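Side-chain contacts in diol-dehydratase (Roseburia inulinivorans, PDB 5I2A), which probably dehydrates 1,2-propanediol as a B12-independent diol dehydratase of the glycyl radical type: residues Ala43-Pro48 / Asp125-Gly130; Asp452-Asn457 / Asn509-Ile514; Ser268-Gln273 / Asn324-Cys329; Gly76-Ala81 / Ile272-Gln277. All blocks are in the same frame, centred on the assembly; numbering follows the deposited sequence.

Contact 1: Ala43-Pro48 / Asp125-Gly130; sequences ATEGQP and DAYWKG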
loop_
_atom_site.group_PDB
_atom_site.type_symbol
_atom_site.label_atom_id
_atom_site.label_comp_id
_atom_site.label_asym_id
_atom_site.label_seq_id
_atom_site.Cartn_x
_atom_site.Cartn_y
_atom_site.Cartn_z
ATOM N N ALA A 43 17.551 -8.973 5.160
ATOM C CA ALA A 43 17.151 -10.379 5.182
ATOM C C ALA A 43 15.679 -10.627 4.844
ATOM O O ALA A 43 15.279 -11.766 4.645
ATOM C CB ALA A 43 17.464 -10.994 6.546
ATOM N N THR A 44 14.867 -9.584 4.791
ATOM C CA THR A 44 13.440 -9.795 4.587
ATOM C C THR A 44 12.887 -9.143 3.317
ATOM O O THR A 44 11.680 -9.019 3.177
ATOM C CB THR A 44 12.622 -9.259 5.783
ATOM O OG1 THR A 44 12.856 -7.858 5.920
ATOM C CG2 THR A 44 12.992 -9.988 7.078
ATOM N N GLU A 45 13.764 -8.698 2.423
ATOM C CA GLU A 45 13.336 -8.073 1.171
ATOM C C GLU A 45 12.374 -8.997 0.450
ATOM O O GLU A 45 12.601 -10.201 0.380
ATOM C CB GLU A 45 14.540 -7.740 0.277
ATOM C CG GLU A 45 15.345 -6.560 0.809
ATOM C CD GLU A 45 16.601 -6.264 0.019
ATOM O OE1 GLU A 45 16.946 -7.026 -0.911
ATOM O OE2 GLU A 45 17.240 -5.242 0.320
ATOM N N GLY A 46 11.274 -8.441 -0.035
ATOM C CA GLY A 46 10.294 -9.226 -0.765
ATOM C C GLY A 46 9.094 -9.603 0.074
ATOM O O GLY A 46 8.081 -10.040 -0.457
ATOM N N GLN A 47 9.204 -9.444 1.388
ATOM C CA GLN A 47 8.103 -9.754 2.291
ATOM C C GLN A 47 7.217 -8.523 2.531
ATOM O O GLN A 47 7.638 -7.406 2.257
ATOM C CB GLN A 47 8.650 -10.287 3.608
ATOM C CG GLN A 47 9.284 -11.669 3.491
ATOM C CD GLN A 47 9.850 -12.150 4.817
ATOM O OE1 GLN A 47 9.156 -12.142 5.835
ATOM N NE2 GLN A 47 11.115 -12.553 4.814
ATOM N N PRO A 48 5.985 -8.726 3.031
ATOM C CA PRO A 48 5.127 -7.560 3.267
ATOM C C PRO A 48 5.750 -6.623 4.297
ATOM O O PRO A 48 6.401 -7.093 5.235
ATOM C CB PRO A 48 3.829 -8.172 3.808
ATOM C CG PRO A 48 3.876 -9.610 3.406
ATOM C CD PRO A 48 5.317 -9.977 3.431
ATOM N N ASP A 125 23.357 3.528 7.132
ATOM C CA ASP A 125 22.409 4.456 6.522
ATOM C C ASP A 125 22.289 4.273 5.003
ATOM O O ASP A 125 21.236 4.537 4.424
ATOM C CB ASP A 125 22.804 5.910 6.778
ATOM C CG ASP A 125 22.655 6.342 8.232
ATOM O OD1 ASP A 125 21.995 5.663 9.034
ATOM O OD2 ASP A 125 23.217 7.400 8.560
ATOM N N ALA A 126 23.381 3.865 4.358
ATOM C CA ALA A 126 23.415 3.802 2.904
ATOM C C ALA A 126 22.284 2.934 2.368
ATOM O O ALA A 126 21.750 3.195 1.306
ATOM C CB ALA A 126 24.768 3.280 2.413
ATOM N N TYR A 127 21.924 1.912 3.128
ATOM C CA TYR A 127 20.828 1.036 2.772
ATOM C C TYR A 127 19.481 1.762 2.655
ATOM O O TYR A 127 18.632 1.371 1.856
ATOM C CB TYR A 127 20.694 -0.086 3.803
ATOM C CG TYR A 127 19.557 -1.029 3.472
ATOM C CD1 TYR A 127 19.691 -1.982 2.466
ATOM C CD2 TYR A 127 18.348 -0.943 4.139
ATOM C CE1 TYR A 127 18.651 -2.837 2.150
ATOM C CE2 TYR A 127 17.307 -1.779 3.829
ATOM C CZ TYR A 127 17.467 -2.731 2.839
ATOM O OH TYR A 127 16.432 -3.568 2.553
ATOM N N TRP A 128 19.296 2.803 3.465
ATOM C CA TRP A 128 17.993 3.448 3.609
ATOM C C TRP A 128 17.764 4.548 2.589
ATOM O O TRP A 128 16.666 5.087 2.496
ATOM C CB TRP A 128 17.820 3.976 5.050
ATOM C CG TRP A 128 17.661 2.802 5.948
ATOM C CD1 TRP A 128 18.650 2.159 6.645
ATOM C CD2 TRP A 128 16.459 2.055 6.175
ATOM N NE1 TRP A 128 18.130 1.078 7.303
ATOM C CE2 TRP A 128 16.786 0.990 7.030
ATOM C CE3 TRP A 128 15.132 2.192 5.744
ATOM C CZ2 TRP A 128 15.844 0.068 7.467
ATOM C CZ3 TRP A 128 14.199 1.282 6.178
ATOM C CH2 TRP A 128 14.558 0.229 7.036
ATOM N N LYS A 129 18.794 4.857 1.808
ATOM C CA LYS A 129 18.653 5.819 0.720
ATOM C C LYS A 129 17.535 5.362 -0.214
ATOM O O LYS A 129 17.544 4.242 -0.683
ATOM C CB LYS A 129 19.963 5.970 -0.050
ATOM C CG LYS A 129 19.887 6.934 -1.219
ATOM C CD LYS A 129 19.589 8.339 -0.739
ATOM C CE LYS A 129 19.742 9.356 -1.873
ATOM N NZ LYS A 129 19.508 10.751 -1.401
ATOM N N GLY A 130 16.558 6.226 -0.452
ATOM C CA GLY A 130 15.412 5.849 -1.256
ATOM C C GLY A 130 14.416 4.913 -0.581
ATOM O O GLY A 130 13.539 4.377 -1.244
#
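The carboxylate of E45 and the phenol ring of Y127 lie nearly flat with each other, their planes 14° apart, so that E45 OE2 stands at the ring's edge rather than over a face. W128 CD1 lies near the ring plane too, but along the CD2 flank, away from the glutamate, while Y127 CD2 lies above one face of the W128 indole, offset toward its rim. K131 makes a cation-pi contact with the phenol. The bond across the contact runs from Y127 OH to E45 OE2 at 2.9 Å, using the anti lone pair of the carboxylate oxygen. E45 OE2 also comes 3.3 Å from Y127 CE1. The side chains approach from opposite directions: Y127 reaches out with its CG anti to the backbone N (chi1 180°), and E45 is extended beyond CG. Y127 comes from the loop between helices 115-125 and 133-139, and E45 from the link between helices 32-43 and 49-63, a type II beta turn from T44 to Q47 closed by Q47 N to T44 O at 3.1 Å. Glycine suits the third position of that turn, where G46 has a positive phi (101°) that would jam a beta carbon against the preceding carbonyl. P48 is the N-cap of helix 49-63. From that helix R52 makes a weak hydrogen bond to Y127 OH and touches E45, and K129 of the second subunit also packs on E45.

Contact 2: Asp452-Asn457 / Asn509-Ile514; sequences DAAFFN and NADNAI. With EDO (1,2-ethanediol), chain C.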
loop_
_atom_site.group_PDB
_atom_site.type_symbol
_atom_site.label_atom_id
_atom_site.label_comp_id
_atom_site.label_asym_id
_atom_site.label_seq_id
_atom_site.Cartn_x
_atom_site.Cartn_y
_atom_site.Cartn_z
ATOM N N ASP A 452 0.770 16.234 17.572
ATOM C CA ASP A 452 1.626 17.374 17.242
ATOM C C ASP A 452 2.125 17.290 15.794
ATOM O O ASP A 452 3.315 17.120 15.538
ATOM C CB ASP A 452 2.800 17.470 18.207
ATOM C CG ASP A 452 3.507 18.827 18.128
ATOM O OD1 ASP A 452 3.020 19.734 17.416
ATOM O OD2 ASP A 452 4.545 18.985 18.789
ATOM N N ALA A 453 1.189 17.437 14.861
ATOM C CA ALA A 453 1.431 17.139 13.450
ATOM C C ALA A 453 2.189 18.236 12.710
ATOM O O ALA A 453 2.825 17.958 11.697
ATOM C CB ALA A 453 0.098 16.860 12.738
ATOM N N ALA A 454 2.104 19.469 13.206
ATOM C CA ALA A 454 2.763 20.613 12.569
ATOM C C ALA A 454 2.698 21.849 13.441
ATOM O O ALA A 454 1.875 21.955 14.360
ATOM C CB ALA A 454 2.137 20.935 11.171
ATOM N N PHE A 455 3.588 22.781 13.129
ATOM C CA PHE A 455 3.594 24.102 13.723
ATOM C C PHE A 455 3.190 25.105 12.637
ATOM O O PHE A 455 3.841 25.177 11.589
ATOM C CB PHE A 455 4.983 24.444 14.265
ATOM C CG PHE A 455 5.467 23.543 15.382
ATOM C CD1 PHE A 455 4.588 22.997 16.298
ATOM C CD2 PHE A 455 6.827 23.279 15.526
ATOM C CE1 PHE A 455 5.044 22.192 17.341
ATOM C CE2 PHE A 455 7.296 22.466 16.563
ATOM C CZ PHE A 455 6.403 21.923 17.469
ATOM N N PHE A 456 2.139 25.876 12.889
ATOM C CA PHE A 456 1.638 26.848 11.926
ATOM C C PHE A 456 1.788 28.262 12.474
ATOM O O PHE A 456 1.270 28.575 13.550
ATOM C CB PHE A 456 0.164 26.569 11.596
ATOM C CG PHE A 456 -0.417 27.459 10.517
ATOM C CD1 PHE A 456 -0.906 28.729 10.820
ATOM C CD2 PHE A 456 -0.508 27.008 9.205
ATOM C CE1 PHE A 456 -1.474 29.533 9.825
ATOM C CE2 PHE A 456 -1.071 27.810 8.198
ATOM C CZ PHE A 456 -1.553 29.073 8.512
ATOM N N ASN A 457 2.467 29.116 11.714
ATOM C CA ASN A 457 2.713 30.494 12.136
ATOM C C ASN A 457 1.583 31.410 11.661
ATOM O O ASN A 457 1.535 31.775 10.492
ATOM C CB ASN A 457 4.071 30.975 11.589
ATOM C CG ASN A 457 4.495 32.328 12.159
ATOM O OD1 ASN A 457 3.663 33.119 12.598
ATOM N ND2 ASN A 457 5.805 32.584 12.162
ATOM N N ASN A 509 -2.332 19.331 3.369
ATOM C CA ASN A 509 -1.664 18.561 2.321
ATOM C C ASN A 509 -0.347 17.940 2.815
ATOM O O ASN A 509 -0.090 16.764 2.586
ATOM C CB ASN A 509 -1.411 19.445 1.087
ATOM C CG ASN A 509 -0.792 18.675 -0.076
ATOM O OD1 ASN A 509 0.418 18.688 -0.252
ATOM N ND2 ASN A 509 -1.630 18.004 -0.872
ATOM N N ALA A 510 0.458 18.720 3.532
ATOM C CA ALA A 510 1.754 18.242 4.022
ATOM C C ALA A 510 1.590 17.084 5.024
ATOM O O ALA A 510 2.246 16.049 4.910
ATOM C CB ALA A 510 2.546 19.395 4.655
ATOM N N ASP A 511 0.712 17.262 5.999
ATOM C CA ASP A 511 0.498 16.222 7.002
ATOM C C ASP A 511 -0.112 14.960 6.385
ATOM O O ASP A 511 0.294 13.854 6.718
ATOM C CB ASP A 511 -0.396 16.736 8.138
ATOM C CG ASP A 511 0.376 17.505 9.178
ATOM O OD1 ASP A 511 1.558 17.164 9.424
ATOM O OD2 ASP A 511 -0.202 18.434 9.761
ATOM N N ASN A 512 -1.081 15.133 5.491
ATOM C CA ASN A 512 -1.699 13.985 4.832
ATOM C C ASN A 512 -0.662 13.225 3.992
ATOM O O ASN A 512 -0.671 12.004 3.947
ATOM C CB ASN A 512 -2.897 14.417 3.965
ATOM C CG ASN A 512 -4.131 14.774 4.807
ATOM O OD1 ASN A 512 -4.144 14.574 6.021
ATOM N ND2 ASN A 512 -5.174 15.271 4.155
ATOM N N ALA A 513 0.238 13.954 3.344
ATOM C CA ALA A 513 1.329 13.319 2.601
ATOM C C ALA A 513 2.226 12.477 3.520
ATOM O O ALA A 513 2.575 11.347 3.198
ATOM C CB ALA A 513 2.164 14.376 1.866
ATOM N N ILE A 514 2.590 13.036 4.669
ATOM C CA ILE A 514 3.413 12.313 5.634
ATOM C C ILE A 514 2.637 11.110 6.210
ATOM O O ILE A 514 3.210 10.063 6.459
ATOM C CB ILE A 514 3.891 13.270 6.746
ATOM C CG1 ILE A 514 4.798 14.341 6.130
ATOM C CG2 ILE A 514 4.627 12.516 7.874
ATOM C CD1 ILE A 514 5.049 15.563 7.030
HETATM C C1 EDO C . 3.704 17.723 22.082
HETATM O O1 EDO C . 3.020 16.475 22.167
HETATM C C2 EDO C . 5.149 17.429 21.665
HETATM O O2 EDO C . 5.230 16.945 20.309
#
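D452 OD2 accepts a hydrogen bond of 2.6 Å from O2 of a bound 1,2-ethanediol, which probably came from the crystallisation liquor. Just along the chain, A453 meets D511 of helix 489-521. D511 OD1 approaches A453 O to 2.7 Å, while D511 OD2 lies against methyl groups, 3.4 Å from A453 CB and 3.7 Å from A454 CB, and has no polar partner in the model. Alanine suits both places, near the start of the strand, because the small methyl groups let the carboxylate come this close. D511 CG stands beside its backbone N (chi1 -83°), which turns the carboxylate to the strand. With a leucine in place of D511, A453 O would probably lose its close polar neighbour and face a hydrocarbon branch instead. T551 of strand 548-556 also packs on D511, and backbone bonds tie A453 and A454 to that strand, so the helix lies against one side of a mixed sheet. The diol is held further by H166, H283, S284 and E440. A small diol gripped by carboxylates, histidines and a serine is consistent with the substrate pocket of glycyl radical diol dehydratases, with D452 then probably on its wall.

Contact 3: Ser268-Gln273 / Asn324-Cys329; sequences SFWFIQ and NDLNKC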
loop_
_atom_site.group_PDB
_atom_site.type_symbol
_atom_site.label_atom_id
_atom_site.label_comp_id
_atom_site.label_asym_id
_atom_site.label_seq_id
_atom_site.Cartn_x
_atom_site.Cartn_y
_atom_site.Cartn_z
ATOM N N SER A 268 6.944 -4.016 34.379
ATOM C CA SER A 268 6.143 -4.295 33.200
ATOM C C SER A 268 5.797 -2.995 32.477
ATOM O O SER A 268 5.994 -2.878 31.280
ATOM C CB SER A 268 4.867 -5.038 33.576
ATOM O OG SER A 268 4.222 -5.507 32.420
ATOM N N PHE A 269 5.282 -2.030 33.224
ATOM C CA PHE A 269 5.070 -0.700 32.704
ATOM C C PHE A 269 6.320 -0.161 32.019
ATOM O O PHE A 269 6.242 0.315 30.882
ATOM C CB PHE A 269 4.654 0.267 33.804
ATOM C CG PHE A 269 4.860 1.697 33.433
ATOM C CD1 PHE A 269 3.932 2.357 32.649
ATOM C CD2 PHE A 269 6.000 2.373 33.824
ATOM C CE1 PHE A 269 4.120 3.663 32.282
ATOM C CE2 PHE A 269 6.192 3.685 33.459
ATOM C CZ PHE A 269 5.246 4.331 32.686
ATOM N N TRP A 270 7.464 -0.230 32.695
ATOM C CA TRP A 270 8.654 0.402 32.140
ATOM C C TRP A 270 9.086 -0.266 30.826
ATOM O O TRP A 270 9.451 0.418 29.894
ATOM C CB TRP A 270 9.846 0.410 33.110
ATOM C CG TRP A 270 11.053 0.993 32.421
ATOM C CD1 TRP A 270 12.185 0.341 32.052
ATOM C CD2 TRP A 270 11.187 2.339 31.932
ATOM N NE1 TRP A 270 13.037 1.206 31.398
ATOM C CE2 TRP A 270 12.440 2.435 31.306
ATOM C CE3 TRP A 270 10.365 3.475 31.979
ATOM C CZ2 TRP A 270 12.892 3.615 30.719
ATOM C CZ3 TRP A 270 10.817 4.650 31.408
ATOM C CH2 TRP A 270 12.072 4.713 30.789
ATOM N N PHE A 271 9.054 -1.590 30.761
ATOM C CA PHE A 271 9.414 -2.283 29.518
ATOM C C PHE A 271 8.526 -1.818 28.349
ATOM O O PHE A 271 9.012 -1.601 27.251
ATOM C CB PHE A 271 9.322 -3.805 29.701
ATOM C CG PHE A 271 10.586 -4.432 30.269
ATOM C CD1 PHE A 271 11.839 -3.998 29.865
ATOM C CD2 PHE A 271 10.510 -5.446 31.212
ATOM C CE1 PHE A 271 12.998 -4.574 30.381
ATOM C CE2 PHE A 271 11.665 -6.029 31.734
ATOM C CZ PHE A 271 12.904 -5.598 31.325
ATOM N N ILE A 272 7.236 -1.634 28.600
ATOM C CA ILE A 272 6.345 -1.170 27.546
ATOM C C ILE A 272 6.714 0.265 27.149
ATOM O O ILE A 272 6.868 0.554 25.963
ATOM C CB ILE A 272 4.865 -1.245 27.960
ATOM C CG1 ILE A 272 4.468 -2.696 28.246
ATOM C CG2 ILE A 272 3.993 -0.669 26.868
ATOM C CD1 ILE A 272 4.768 -3.672 27.076
ATOM N N GLN A 273 6.890 1.136 28.143
ATOM C CA GLN A 273 7.300 2.524 27.907
ATOM C C GLN A 273 8.576 2.596 27.078
ATOM O O GLN A 273 8.702 3.432 26.186
ATOM C CB GLN A 273 7.522 3.266 29.229
ATOM C CG GLN A 273 7.818 4.759 29.073
ATOM C CD GLN A 273 6.595 5.567 28.623
ATOM O OE1 GLN A 273 5.463 5.077 28.655
ATOM N NE2 GLN A 273 6.828 6.812 28.209
ATOM N N ASN A 324 13.837 9.786 32.461
ATOM C CA ASN A 324 14.840 10.735 31.984
ATOM C C ASN A 324 16.051 10.086 31.322
ATOM O O ASN A 324 16.900 10.780 30.763
ATOM C CB ASN A 324 15.314 11.630 33.132
ATOM C CG ASN A 324 14.223 12.527 33.636
ATOM O OD1 ASN A 324 14.061 13.646 33.158
ATOM N ND2 ASN A 324 13.445 12.031 34.590
ATOM N N ASP A 325 16.133 8.763 31.371
ATOM C CA ASP A 325 17.253 8.064 30.727
ATOM C C ASP A 325 17.075 8.001 29.201
ATOM O O ASP A 325 18.047 7.961 28.450
ATOM C CB ASP A 325 17.396 6.649 31.295
ATOM C CG ASP A 325 18.735 6.000 30.948
ATOM O OD1 ASP A 325 19.700 6.714 30.611
ATOM O OD2 ASP A 325 18.811 4.764 31.026
ATOM N N LEU A 326 15.827 7.986 28.747
ATOM C CA LEU A 326 15.544 7.925 27.310
ATOM C C LEU A 326 15.741 9.305 26.678
ATOM O O LEU A 326 15.556 10.333 27.339
ATOM C CB LEU A 326 14.122 7.398 27.072
ATOM C CG LEU A 326 13.824 6.006 27.647
ATOM C CD1 LEU A 326 12.398 5.588 27.338
ATOM C CD2 LEU A 326 14.821 4.978 27.120
ATOM N N ASN A 327 16.164 9.335 25.416
ATOM C CA ASN A 327 16.443 10.597 24.734
ATOM C C ASN A 327 16.250 10.427 23.220
ATOM O O ASN A 327 15.978 9.328 22.737
ATOM C CB ASN A 327 17.876 11.081 25.066
ATOM C CG ASN A 327 18.062 12.609 24.930
ATOM O OD1 ASN A 327 17.250 13.318 24.331
ATOM N ND2 ASN A 327 19.167 13.108 25.488
ATOM N N LYS A 328 16.403 11.518 22.482
ATOM C CA LYS A 328 16.156 11.535 21.055
ATOM C C LYS A 328 16.919 12.683 20.412
ATOM O O LYS A 328 16.806 13.822 20.845
ATOM C CB LYS A 328 14.648 11.678 20.781
ATOM C CG LYS A 328 14.234 11.834 19.317
ATOM C CD LYS A 328 12.680 11.955 19.250
ATOM C CE LYS A 328 12.117 12.223 17.837
ATOM N NZ LYS A 328 10.591 12.235 17.879
ATOM N N CYS A 329 17.674 12.401 19.359
ATOM C CA CYS A 329 18.385 13.488 18.690
ATOM C C CYS A 329 17.609 13.956 17.469
ATOM O O CYS A 329 17.274 13.161 16.603
ATOM C CB CYS A 329 19.807 13.059 18.287
ATOM S SG CYS A 329 20.718 14.365 17.415
#
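W270 and L326 reach toward each other from opposite directions and meet at the outer end of the indole. The benzene end of W270 does the touching: its CH2 atom lies 3.6 Å from L326 CD1 and 3.8 Å from L326 CG, and the neighbouring CZ2 is 3.9 Å from the same CD1. Two torsions bring the groups together. W270 holds its CG anti to the backbone N (chi1 176°), which carries the long ring off helix 262-279 toward the 324-329 loop, and L326 has CG beside its backbone N (chi1 -58°), which helps turn CD1 to the indole. One turn further along the helix, Q273 is the residue whose backbone comes nearest, its carbonyl O 4.4 Å from L326 CD1. Its amide is engaged by Y171, Q345 and I285. The polar end of W270 is used as well, NE1 bonding to G76 O, while L323 and K322 of helix 309-323 press on the ring and L343 packs on L326. Beyond the leucine the loop is braced by N327, whose OD1 takes K328 N at 2.7 Å with the donor tilted out of the carbonyl plane; N327 ND2 bonds to R83 O, and K328 NZ to S281 O. Helix and loop thus meet here through buried hydrocarbon, so the pairing depends on shape and dispersion, with orientation helped on the tryptophan side by its NE1 bond.

Contact 4: Gly76-Ala81 / Ile272-Gln277; sequences GSTTIA and IQQVLQ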
loop_
_atom_site.group_PDB
_atom_site.type_symbol
_atom_site.label_atom_id
_atom_site.label_comp_id
_atom_site.label_asym_id
_atom_site.label_seq_id
_atom_site.Cartn_x
_atom_site.Cartn_y
_atom_site.Cartn_z
ATOM N N GLY A 76 16.154 -1.550 32.194
ATOM C CA GLY A 76 15.774 -1.359 30.808
ATOM C C GLY A 76 16.398 -0.073 30.304
ATOM O O GLY A 76 15.986 1.020 30.668
ATOM N N SER A 77 17.411 -0.217 29.472
ATOM C CA SER A 77 18.121 0.919 28.918
ATOM C C SER A 77 18.235 0.722 27.421
ATOM O O SER A 77 18.532 -0.376 26.967
ATOM C CB SER A 77 19.524 1.068 29.536
ATOM O OG SER A 77 19.471 1.435 30.908
ATOM N N THR A 78 18.016 1.789 26.665
ATOM C CA THR A 78 18.009 1.701 25.211
ATOM C C THR A 78 19.406 1.996 24.642
ATOM O O THR A 78 19.763 1.512 23.572
ATOM C CB THR A 78 16.916 2.649 24.636
ATOM O OG1 THR A 78 15.634 2.123 24.982
ATOM C CG2 THR A 78 16.999 2.790 23.109
ATOM N N THR A 79 20.207 2.753 25.384
ATOM C CA THR A 79 21.594 2.997 25.006
ATOM C C THR A 79 22.559 2.653 26.149
ATOM O O THR A 79 22.187 2.660 27.312
ATOM C CB THR A 79 21.826 4.456 24.612
ATOM O OG1 THR A 79 21.328 5.294 25.653
ATOM C CG2 THR A 79 21.097 4.790 23.306
ATOM N N ILE A 80 23.808 2.366 25.815
ATOM C CA ILE A 80 24.797 2.130 26.848
ATOM C C ILE A 80 25.050 3.446 27.582
ATOM O O ILE A 80 25.017 3.488 28.806
ATOM C CB ILE A 80 26.083 1.563 26.275
ATOM C CG1 ILE A 80 25.790 0.204 25.634
ATOM C CG2 ILE A 80 27.153 1.419 27.378
ATOM C CD1 ILE A 80 25.048 -0.760 26.585
ATOM N N ALA A 81 25.252 4.527 26.836
ATOM C CA ALA A 81 25.409 5.843 27.451
ATOM C C ALA A 81 24.083 6.337 28.017
ATOM O O ALA A 81 23.099 6.391 27.302
ATOM C CB ALA A 81 25.952 6.836 26.455
ATOM N N ILE A 272 7.236 -1.634 28.600
ATOM C CA ILE A 272 6.345 -1.170 27.546
ATOM C C ILE A 272 6.714 0.265 27.149
ATOM O O ILE A 272 6.868 0.554 25.963
ATOM C CB ILE A 272 4.865 -1.245 27.960
ATOM C CG1 ILE A 272 4.468 -2.696 28.246
ATOM C CG2 ILE A 272 3.993 -0.669 26.868
ATOM C CD1 ILE A 272 4.768 -3.672 27.076
ATOM N N GLN A 273 6.890 1.136 28.143
ATOM C CA GLN A 273 7.300 2.524 27.907
ATOM C C GLN A 273 8.576 2.596 27.078
ATOM O O GLN A 273 8.702 3.432 26.186
ATOM C CB GLN A 273 7.522 3.266 29.229
ATOM C CG GLN A 273 7.818 4.759 29.073
ATOM C CD GLN A 273 6.595 5.567 28.623
ATOM O OE1 GLN A 273 5.463 5.077 28.655
ATOM N NE2 GLN A 273 6.828 6.812 28.209
ATOM N N GLN A 274 9.522 1.723 27.394
ATOM C CA GLN A 274 10.806 1.721 26.723
ATOM C C GLN A 274 10.735 1.169 25.293
ATOM O O GLN A 274 11.189 1.825 24.357
ATOM C CB GLN A 274 11.833 0.916 27.527
ATOM C CG GLN A 274 13.234 0.980 26.923
ATOM C CD GLN A 274 14.147 -0.147 27.407
ATOM O OE1 GLN A 274 13.730 -1.011 28.176
ATOM N NE2 GLN A 274 15.391 -0.133 26.956
ATOM N N VAL A 275 10.167 -0.025 25.117
ATOM C CA VAL A 275 10.284 -0.671 23.808
ATOM C C VAL A 275 9.439 0.031 22.741
ATOM O O VAL A 275 9.785 -0.019 21.570
ATOM C CB VAL A 275 9.905 -2.173 23.841
ATOM C CG1 VAL A 275 10.848 -2.940 24.764
ATOM C CG2 VAL A 275 8.426 -2.374 24.212
ATOM N N LEU A 276 8.356 0.696 23.147
ATOM C CA LEU A 276 7.576 1.507 22.219
ATOM C C LEU A 276 8.488 2.516 21.530
ATOM O O LEU A 276 8.302 2.820 20.361
ATOM C CB LEU A 276 6.426 2.226 22.931
ATOM C CG LEU A 276 5.216 1.357 23.298
ATOM C CD1 LEU A 276 4.278 2.132 24.195
ATOM C CD2 LEU A 276 4.477 0.861 22.043
ATOM N N GLN A 277 9.489 3.004 22.261
ATOM C CA GLN A 277 10.377 4.049 21.753
ATOM C C GLN A 277 11.652 3.482 21.117
ATOM O O GLN A 277 12.488 4.221 20.596
ATOM C CB GLN A 277 10.693 5.042 22.880
ATOM C CG GLN A 277 9.390 5.734 23.328
ATOM C CD GLN A 277 9.569 6.732 24.425
ATOM O OE1 GLN A 277 9.907 7.882 24.177
ATOM N NE2 GLN A 277 9.311 6.306 25.659
HETATM O O HOH W 1 13.614 3.502 24.076
#
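Q274 and T78 carry the polar part of the contact. The extended glutamine sends its amide out from helix 262-279, and NE2 donates to T78 OG1 at 3.0 Å with an N-H...O angle of 161°, the hydroxyl lying almost exactly in the amide plane. The threonine turns OG1 to the helix because that oxygen stands beside the backbone N (chi1 -69°). A water supplies the second link: it is 2.6 Å from T78 OG1 and donates to Q274 O at 3.0 Å. That carbonyl already takes Q277 N, so it accepts twice.

Packing forms the second group. Q274 OE1 rests 3.4 Å from G76 CA, and NE2 comes 3.0 Å from S77 C. Glycine is called for at G76, since a beta carbon would collide with OE1 and its backbone angles would also jam one against the preceding carbonyl. G76 O is also bonded by K322 NZ, and S77 N bonds to Y224 OH.

Local bonds stiffen each side. Q277 NE2 donates to Q273 O at 3.0 Å, reaching it from above the carbonyl plane, and T79 OG1 donates to A81 O at 2.7 Å. A leucine in place of Q274 would probably leave T78 OG1 without its amide donor, with the water as its remaining partner here. Between helix 262-279 and this irregular loop, one amide and one water do the polar joining, so the loop is fixed by directed bonds as well as by close fit.

From the N terminus, contact 1 opens first, at the turn between helices 32-43 and 49-63, and closes at 125-130. Contact 4 opens within that span at 76-81 but closes only at 272-277 on helix 262-279, so the two cross. Contact 3 begins at 268-273, on the helix where contact 4 ends, sharing I272 and Q273, and closes at 324-329. These two touch directly, their centres about 5 Å apart, L326 packing on T78 and Q277. Contact 2 follows in series, joining strand 454-457 to helix 489-521, its centre about 26 Å from that of contact 3. Contacts 1 and 2 both reach the second subunit; no other chain touches the segments of contacts 3 and 4.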